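Local coordinates for putative lipoprotein YerB (Bacillus subtilis, PDB 2PSB) that is of unknown function but is a putative membrane lipoprotein of the DUF3048 family that interacts with PcrA, at residues G104-P107 and G108-K111. Numbering follows the deposited sequence.
Sequences GWSP and GAKK
Trp105 and Lys110 meet where the loop after strand 99-102 turns into helix 107-114. Lys110 CB sits over the five-membered ring of Trp105, 3.8 Å from its centroid and 8° off the ring normal, a CH-pi contact. CG then lies over the same face near the junction with the six-membered ring, 3.4 Å from Trp105 CE2. With CG anti to the backbone N (chi1 -173°), CG is carried from the five-membered ring toward the rim beside Trp105 CE2 and CZ2. Bends at chi2 and chi3 lead CD and CE off the ring. At the tip, NZ has a weak hydrogen bond to a water, which donates to Pro107 O. NZ also forms a long, weak ion pair with Glu114. At the base of the tryptophan side chain, Trp105 CB packs on Ala109 CB at 3.9 Å.

Ser106 is the N-cap residue. Its carbonyl O accepts from Lys110 N at 2.9 Å, and Pro107 O accepts from Lys111 N at 3.2 Å. These bonds start the helix. A second water bridges the cap: it accepts from Gly108 N at 2.7 Å and is hydrogen-bonded to Ser106 OG. Water thus satisfies a first-turn N-H, while the aliphatic part of the lysine covers the indole and its ammonium makes weak contacts with a water and Glu114.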
loop_
_atom_site.group_PDB
_atom_site.type_symbol
_atom_site.label_atom_id
_atom_site.label_comp_id
_atom_site.label_asym_id
_atom_site.label_seq_id
_atom_site.Cartn_x
_atom_site.Cartn_y
_atom_site.Cartn_z
ATOM N N GLY A 104 1.067 -14.183 -8.989
ATOM C CA GLY A 104 1.145 -15.365 -8.158
ATOM C C GLY A 104 0.201 -15.130 -7.001
ATOM O O GLY A 104 -0.405 -14.060 -6.901
ATOM N N TRP A 105 0.075 -16.113 -6.122
ATOM C CA TRP A 105 -0.817 -15.986 -4.979
ATOM C C TRP A 105 -0.712 -17.149 -3.999
ATOM O O TRP A 105 -0.103 -18.178 -4.289
ATOM C CB TRP A 105 -2.275 -15.869 -5.452
ATOM C CG TRP A 105 -2.667 -16.837 -6.546
ATOM C CD1 TRP A 105 -2.135 -18.074 -6.789
ATOM C CD2 TRP A 105 -3.701 -16.650 -7.526
ATOM N NE1 TRP A 105 -2.770 -18.665 -7.861
ATOM C CE2 TRP A 105 -3.733 -17.812 -8.332
ATOM C CE3 TRP A 105 -4.599 -15.608 -7.805
ATOM C CZ2 TRP A 105 -4.633 -17.965 -9.391
ATOM C CZ3 TRP A 105 -5.497 -15.763 -8.863
ATOM C CH2 TRP A 105 -5.502 -16.932 -9.643
ATOM N N SER A 106 -1.305 -16.966 -2.828
ATOM C CA SER A 106 -1.320 -18.011 -1.823
ATOM C C SER A 106 -2.598 -18.805 -2.092
ATOM O O SER A 106 -3.486 -18.338 -2.803
ATOM C CB SER A 106 -1.363 -17.410 -0.414
ATOM O OG SER A 106 -2.543 -16.655 -0.215
ATOM N N PRO A 107 -2.701 -20.020 -1.543
ATOM C CA PRO A 107 -3.898 -20.835 -1.755
ATOM C C PRO A 107 -5.185 -20.065 -1.459
ATOM O O PRO A 107 -6.102 -20.015 -2.287
ATOM C CB PRO A 107 -3.681 -22.000 -0.799
ATOM C CG PRO A 107 -2.197 -22.204 -0.894
ATOM C CD PRO A 107 -1.674 -20.780 -0.809
ATOM N N GLY A 108 -5.238 -19.463 -0.272
ATOM C CA GLY A 108 -6.406 -18.702 0.123
ATOM C C GLY A 108 -6.746 -17.633 -0.893
ATOM O O GLY A 108 -7.888 -17.534 -1.335
ATOM N N ALA A 109 -5.749 -16.837 -1.266
ATOM C CA ALA A 109 -5.937 -15.765 -2.238
ATOM C C ALA A 109 -6.475 -16.274 -3.570
ATOM O O ALA A 109 -7.284 -15.612 -4.211
ATOM C CB ALA A 109 -4.626 -15.034 -2.463
ATOM N N LYS A 110 -6.016 -17.448 -3.987
ATOM C CA LYS A 110 -6.453 -18.030 -5.249
ATOM C C LYS A 110 -7.954 -18.271 -5.242
ATOM O O LYS A 110 -8.677 -17.753 -6.091
ATOM C CB LYS A 110 -5.734 -19.356 -5.509
ATOM C CG LYS A 110 -6.010 -19.941 -6.894
ATOM C CD LYS A 110 -6.025 -21.462 -6.877
ATOM C CE LYS A 110 -7.164 -21.978 -5.989
ATOM N NZ LYS A 110 -7.229 -23.469 -5.911
ATOM N N LYS A 111 -8.419 -19.056 -4.276
ATOM C CA LYS A 111 -9.836 -19.382 -4.169
ATOM C C LYS A 111 -10.669 -18.118 -4.041
ATOM O O LYS A 111 -11.726 -17.990 -4.656
ATOM C CB LYS A 111 -10.092 -20.280 -2.953
ATOM C CG LYS A 111 -9.401 -21.641 -3.001
ATOM C CD LYS A 111 -9.961 -22.538 -4.110
ATOM C CE LYS A 111 -11.392 -22.978 -3.832
ATOM N NZ LYS A 111 -11.493 -23.814 -2.604
HETATM O O HOH W 1 -3.379 -18.945 1.623
HETATM O O HOH W 2 -6.311 -22.744 -3.170
#